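PDB 3FFY: putative tetrapyrrole (Corrin/porphyrin) methylase from Bacteroides fragilis, which probably transfers a methyl group from S-adenosylmethionine to the ribose 2'-oxygen of a cytidine in 16S rRNA, the chain here being its C-terminal part. Local coordinates for residues D41-L55 with D101-I113. Residues are numbered along the deposited sequence; the frame is centred on the assembly and turned at random.
Sequences DEHRTMVFYESPHRL and DPRGEIVIVLAGI
Met46, Phe48 and Glu50 pair with Leu110, Ile108 and Ile106 through six backbone hydrogen bonds, two per pair, and the short strand axes run 157° apart, hence antiparallel. Beyond the strand ends, Ile113 N is hydrogen-bonded to Glu42 O at 2.8 Å. A water joins Gly112 N to Thr45 OG1, also hydrogen-bonded to Pro16 O.

Apolar contacts divide between the two sheet faces. On the Phe48 face, the selenomethionine side chain of Met46 bends at chi3 (-75°), laying CE alongside Leu110 CD2, 3.5 Å away. Leu55 and Ile108 run antiparallel alongside one another, and Leu55 CD1 meets Ile108 CD1 at 3.3 Å, tight for two carbons. On the other face, Val107 CG2 lies in plane at the edge of the Tyr49 ring, 3.5 Å from Tyr49 CE1, while Val107 CG1 meets Val47 CG1 at 3.6 Å.

Glu50 OE2 accepts Ser51 N at 2.9 Å and Glu50 OE1 is hydrogen-bonded to Thr58 OG1, which fixes the carboxylate.

With helix 6-12 against the Val47 face and strands 20-24 and 71-77 flanking the pair, this is the centre of the mixed five-stranded sheet of the C-terminal alpha/beta domain of tetrapyrrole-methylase-like enzymes.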
loop_
_atom_site.group_PDB
_atom_site.type_symbol
_atom_site.label_atom_id
_atom_site.label_comp_id
_atom_site.label_asym_id
_atom_site.label_seq_id
_atom_site.Cartn_x
_atom_site.Cartn_y
_atom_site.Cartn_z
ATOM N N ASP A 41 14.240 13.482 17.389
ATOM C CA ASP A 41 14.545 12.309 18.219
ATOM C C ASP A 41 13.334 11.367 18.391
ATOM O O ASP A 41 13.338 10.478 19.239
ATOM C CB ASP A 41 15.107 12.775 19.583
ATOM C CG ASP A 41 14.820 14.262 19.867
ATOM O OD1 ASP A 41 15.635 14.911 20.567
ATOM O OD2 ASP A 41 13.774 14.775 19.376
ATOM N N GLU A 42 12.304 11.554 17.567
ATOM C CA GLU A 42 11.085 10.758 17.659
ATOM C C GLU A 42 11.362 9.370 17.111
ATOM O O GLU A 42 11.744 9.239 15.947
ATOM C CB GLU A 42 9.963 11.448 16.871
ATOM C CG GLU A 42 8.590 10.774 16.949
ATOM C CD GLU A 42 8.171 10.405 18.383
ATOM O OE1 GLU A 42 7.938 11.306 19.224
ATOM O OE2 GLU A 42 8.063 9.195 18.656
ATOM N N HIS A 43 11.181 8.343 17.936
ATOM C CA HIS A 43 11.398 6.968 17.493
ATOM C C HIS A 43 10.150 6.319 16.863
ATOM O O HIS A 43 10.258 5.295 16.210
ATOM C CB HIS A 43 11.920 6.092 18.633
ATOM C CG HIS A 43 13.290 6.478 19.132
ATOM N ND1 HIS A 43 13.583 7.727 19.656
ATOM C CD2 HIS A 43 14.442 5.761 19.221
ATOM C CE1 HIS A 43 14.851 7.765 20.037
ATOM N NE2 HIS A 43 15.396 6.586 19.786
ATOM N N ARG A 44 8.966 6.898 17.064
ATOM C CA ARG A 44 7.722 6.344 16.502
ATOM C C ARG A 44 7.521 6.866 15.072
ATOM O O ARG A 44 7.968 7.941 14.746
ATOM C CB ARG A 44 6.491 6.721 17.352
ATOM C CG ARG A 44 6.483 6.238 18.831
ATOM C CD ARG A 44 5.529 7.136 19.656
ATOM N NE ARG A 44 5.383 6.800 21.086
ATOM C CZ ARG A 44 4.215 6.628 21.682
ATOM N NH1 ARG A 44 3.100 6.762 20.983
ATOM N NH2 ARG A 44 4.164 6.320 22.968
ATOM N N THR A 45 6.822 6.075 14.246
ATOM C CA THR A 45 6.310 6.516 12.944
ATOM C C THR A 45 5.493 7.793 13.155
ATOM O O THR A 45 4.778 7.913 14.119
ATOM C CB THR A 45 5.420 5.437 12.331
ATOM O OG1 THR A 45 6.206 4.251 12.173
ATOM C CG2 THR A 45 4.844 5.873 10.979
HETATM N N MSE A 46 5.636 8.743 12.247
HETATM C CA MSE A 46 4.936 10.016 12.296
HETATM C C MSE A 46 4.023 10.060 11.108
HETATM O O MSE A 46 4.395 9.600 10.022
HETATM C CB MSE A 46 5.940 11.145 12.231
HETATM C CG MSE A 46 6.703 11.223 13.545
HETATM SE SE MSE A 46 8.332 12.116 13.386
HETATM C CE MSE A 46 9.306 10.679 12.461
ATOM N N VAL A 47 2.841 10.624 11.300
ATOM C CA VAL A 47 1.894 10.753 10.203
ATOM C C VAL A 47 1.522 12.211 10.057
ATOM O O VAL A 47 1.162 12.892 11.049
ATOM C CB VAL A 47 0.604 9.921 10.433
ATOM C CG1 VAL A 47 -0.368 10.131 9.221
ATOM C CG2 VAL A 47 0.985 8.433 10.688
ATOM N N PHE A 48 1.653 12.688 8.823
ATOM C CA PHE A 48 1.347 14.080 8.455
ATOM C C PHE A 48 0.400 14.083 7.253
ATOM O O PHE A 48 0.405 13.151 6.443
ATOM C CB PHE A 48 2.604 14.814 7.979
ATOM C CG PHE A 48 3.778 14.756 8.936
ATOM C CD1 PHE A 48 4.008 15.788 9.837
ATOM C CD2 PHE A 48 4.668 13.702 8.875
ATOM C CE1 PHE A 48 5.112 15.732 10.697
ATOM C CE2 PHE A 48 5.765 13.632 9.721
ATOM C CZ PHE A 48 5.983 14.643 10.635
ATOM N N TYR A 49 -0.363 15.170 7.132
ATOM C CA TYR A 49 -1.149 15.508 5.931
ATOM C C TYR A 49 -0.466 16.655 5.233
ATOM O O TYR A 49 0.104 17.544 5.890
ATOM C CB TYR A 49 -2.574 15.929 6.302
ATOM C CG TYR A 49 -3.480 14.817 6.780
ATOM C CD1 TYR A 49 -3.367 13.542 6.291
ATOM C CD2 TYR A 49 -4.481 15.063 7.699
ATOM C CE1 TYR A 49 -4.237 12.542 6.703
ATOM C CE2 TYR A 49 -5.352 14.068 8.096
ATOM C CZ TYR A 49 -5.204 12.810 7.590
ATOM O OH TYR A 49 -6.048 11.796 7.964
ATOM N N GLU A 50 -0.514 16.636 3.905
ATOM C CA GLU A 50 0.121 17.673 3.121
ATOM C C GLU A 50 -0.639 17.920 1.814
ATOM O O GLU A 50 -1.356 17.037 1.300
ATOM C CB GLU A 50 1.569 17.279 2.836
ATOM C CG GLU A 50 2.451 18.385 2.286
ATOM C CD GLU A 50 2.384 19.629 3.147
ATOM O OE1 GLU A 50 3.254 19.725 4.041
ATOM O OE2 GLU A 50 1.421 20.439 2.970
ATOM N N SER A 51 -0.475 19.126 1.281
ATOM C CA SER A 51 -1.061 19.464 -0.006
ATOM C C SER A 51 -0.070 19.172 -1.121
ATOM O O SER A 51 1.170 19.087 -0.888
ATOM C CB SER A 51 -1.494 20.920 -0.012
ATOM O OG SER A 51 -0.404 21.795 -0.219
ATOM N N PRO A 52 -0.594 18.956 -2.331
ATOM C CA PRO A 52 0.304 18.519 -3.411
ATOM C C PRO A 52 1.370 19.582 -3.750
ATOM O O PRO A 52 2.508 19.232 -4.056
ATOM C CB PRO A 52 -0.627 18.297 -4.610
ATOM C CG PRO A 52 -2.024 18.463 -4.113
ATOM C CD PRO A 52 -2.002 19.083 -2.755
ATOM N N HIS A 53 1.010 20.860 -3.670
ATOM C CA HIS A 53 1.956 21.921 -4.006
ATOM C C HIS A 53 3.020 22.157 -2.951
ATOM O O HIS A 53 3.998 22.830 -3.229
ATOM C CB HIS A 53 1.235 23.248 -4.278
ATOM C CG HIS A 53 0.290 23.194 -5.442
ATOM N ND1 HIS A 53 -0.795 22.334 -5.488
ATOM C CD2 HIS A 53 0.242 23.921 -6.585
ATOM C CE1 HIS A 53 -1.459 22.526 -6.617
ATOM N NE2 HIS A 53 -0.852 23.486 -7.296
ATOM N N ARG A 54 2.819 21.636 -1.746
ATOM C CA ARG A 54 3.770 21.808 -0.643
ATOM C C ARG A 54 4.571 20.552 -0.386
ATOM O O ARG A 54 5.534 20.582 0.368
ATOM C CB ARG A 54 3.054 22.182 0.663
ATOM C CG ARG A 54 2.995 23.678 0.959
ATOM C CD ARG A 54 1.675 24.298 0.600
ATOM N NE ARG A 54 0.756 24.330 1.748
ATOM C CZ ARG A 54 -0.354 25.073 1.818
ATOM N NH1 ARG A 54 -0.716 25.869 0.808
ATOM N NH2 ARG A 54 -1.105 25.022 2.915
ATOM N N LEU A 55 4.198 19.434 -1.007
ATOM C CA LEU A 55 4.850 18.162 -0.661
ATOM C C LEU A 55 6.365 18.152 -0.823
ATOM O O LEU A 55 7.078 17.688 0.067
ATOM C CB LEU A 55 4.249 16.989 -1.453
ATOM C CG LEU A 55 4.812 15.580 -1.135
ATOM C CD1 LEU A 55 4.615 15.200 0.374
ATOM C CD2 LEU A 55 4.209 14.571 -2.089
ATOM N N ASP A 101 4.790 16.089 -10.291
ATOM C CA ASP A 101 4.053 16.784 -9.244
ATOM C C ASP A 101 2.997 15.808 -8.710
ATOM O O ASP A 101 2.499 14.975 -9.452
ATOM C CB ASP A 101 3.406 18.087 -9.799
ATOM C CG ASP A 101 4.349 18.900 -10.744
ATOM O OD1 ASP A 101 5.592 18.889 -10.582
ATOM O OD2 ASP A 101 3.829 19.566 -11.661
ATOM N N PRO A 102 2.674 15.885 -7.415
ATOM C CA PRO A 102 1.645 14.969 -6.841
ATOM C C PRO A 102 0.210 15.404 -7.015
ATOM O O PRO A 102 -0.046 16.568 -7.340
ATOM C CB PRO A 102 1.957 14.965 -5.347
ATOM C CG PRO A 102 2.789 16.214 -5.121
ATOM C CD PRO A 102 3.533 16.502 -6.381
ATOM N N ARG A 103 -0.715 14.504 -6.696
ATOM C CA ARG A 103 -2.038 14.569 -7.293
ATOM C C ARG A 103 -3.266 14.822 -6.417
ATOM O O ARG A 103 -4.392 14.907 -6.929
ATOM C CB ARG A 103 -2.283 13.285 -8.095
ATOM C CG ARG A 103 -3.286 13.486 -9.234
ATOM C CD ARG A 103 -2.835 12.812 -10.528
ATOM N NE ARG A 103 -3.638 11.621 -10.801
ATOM C CZ ARG A 103 -4.895 11.638 -11.269
ATOM N NH1 ARG A 103 -5.535 10.483 -11.483
ATOM N NH2 ARG A 103 -5.524 12.796 -11.528
ATOM N N GLY A 104 -3.107 14.930 -5.121
ATOM C CA GLY A 104 -4.264 15.268 -4.336
ATOM C C GLY A 104 -3.716 15.495 -2.993
ATOM O O GLY A 104 -2.509 15.403 -2.816
ATOM N N GLU A 105 -4.567 15.816 -2.049
ATOM C CA GLU A 105 -4.129 15.778 -0.682
ATOM C C GLU A 105 -3.503 14.398 -0.413
ATOM O O GLU A 105 -4.031 13.349 -0.825
ATOM C CB GLU A 105 -5.273 16.047 0.300
ATOM C CG GLU A 105 -4.766 16.403 1.730
ATOM C CD GLU A 105 -4.125 17.793 1.826
ATOM O OE1 GLU A 105 -4.164 18.603 0.831
ATOM O OE2 GLU A 105 -3.569 18.062 2.928
ATOM N N ILE A 106 -2.346 14.422 0.240
ATOM C CA ILE A 106 -1.645 13.194 0.549
ATOM C C ILE A 106 -1.422 13.070 2.046
ATOM O O ILE A 106 -1.607 14.017 2.800
ATOM C CB ILE A 106 -0.319 13.074 -0.240
ATOM C CG1 ILE A 106 0.574 14.320 -0.056
ATOM C CG2 ILE A 106 -0.636 12.876 -1.747
ATOM C CD1 ILE A 106 0.349 15.423 -1.199
ATOM N N VAL A 107 -1.042 11.862 2.424
ATOM C CA VAL A 107 -0.639 11.495 3.753
ATOM C C VAL A 107 0.822 11.090 3.603
ATOM O O VAL A 107 1.207 10.362 2.650
ATOM C CB VAL A 107 -1.459 10.249 4.303
ATOM C CG1 VAL A 107 -1.041 9.879 5.740
ATOM C CG2 VAL A 107 -2.976 10.460 4.162
ATOM N N ILE A 108 1.652 11.598 4.529
ATOM C CA ILE A 108 3.018 11.221 4.642
ATOM C C ILE A 108 3.173 10.384 5.900
ATOM O O ILE A 108 2.806 10.826 7.007
ATOM C CB ILE A 108 3.979 12.459 4.727
ATOM C CG1 ILE A 108 3.668 13.434 3.590
ATOM C CG2 ILE A 108 5.478 11.975 4.744
ATOM C CD1 ILE A 108 4.375 14.847 3.688
ATOM N N VAL A 109 3.710 9.176 5.717
ATOM C CA VAL A 109 4.044 8.283 6.842
ATOM C C VAL A 109 5.551 8.163 6.874
ATOM O O VAL A 109 6.167 7.608 5.951
ATOM C CB VAL A 109 3.388 6.900 6.712
ATOM C CG1 VAL A 109 3.676 5.997 7.991
ATOM C CG2 VAL A 109 1.903 7.097 6.523
ATOM N N LEU A 110 6.143 8.754 7.914
ATOM C CA LEU A 110 7.580 8.897 8.083
ATOM C C LEU A 110 8.061 7.967 9.210
ATOM O O LEU A 110 7.551 7.987 10.323
ATOM C CB LEU A 110 7.906 10.351 8.480
ATOM C CG LEU A 110 9.398 10.757 8.595
ATOM C CD1 LEU A 110 10.208 10.642 7.230
ATOM C CD2 LEU A 110 9.515 12.168 9.269
ATOM N N ALA A 111 9.067 7.182 8.899
ATOM C CA ALA A 111 9.734 6.305 9.866
ATOM C C ALA A 111 10.369 7.137 10.961
ATOM O O ALA A 111 10.912 8.238 10.713
ATOM C CB ALA A 111 10.801 5.397 9.141
ATOM N N GLY A 112 10.256 6.647 12.186
ATOM C CA GLY A 112 10.985 7.282 13.281
ATOM C C GLY A 112 12.472 6.934 13.309
ATOM O O GLY A 112 12.973 6.186 12.474
ATOM N N ILE A 113 13.164 7.438 14.324
ATOM C CA ILE A 113 14.569 7.120 14.577
ATOM C C ILE A 113 14.634 5.774 15.288
ATOM O O ILE A 113 15.284 4.860 14.773
ATOM C CB ILE A 113 15.206 8.279 15.439
ATOM C CG1 ILE A 113 16.735 8.376 15.323
ATOM C CG2 ILE A 113 14.800 8.132 16.877
ATOM C CD1 ILE A 113 17.355 9.729 15.936
HETATM O O HOH W 1 9.082 4.152 12.271
#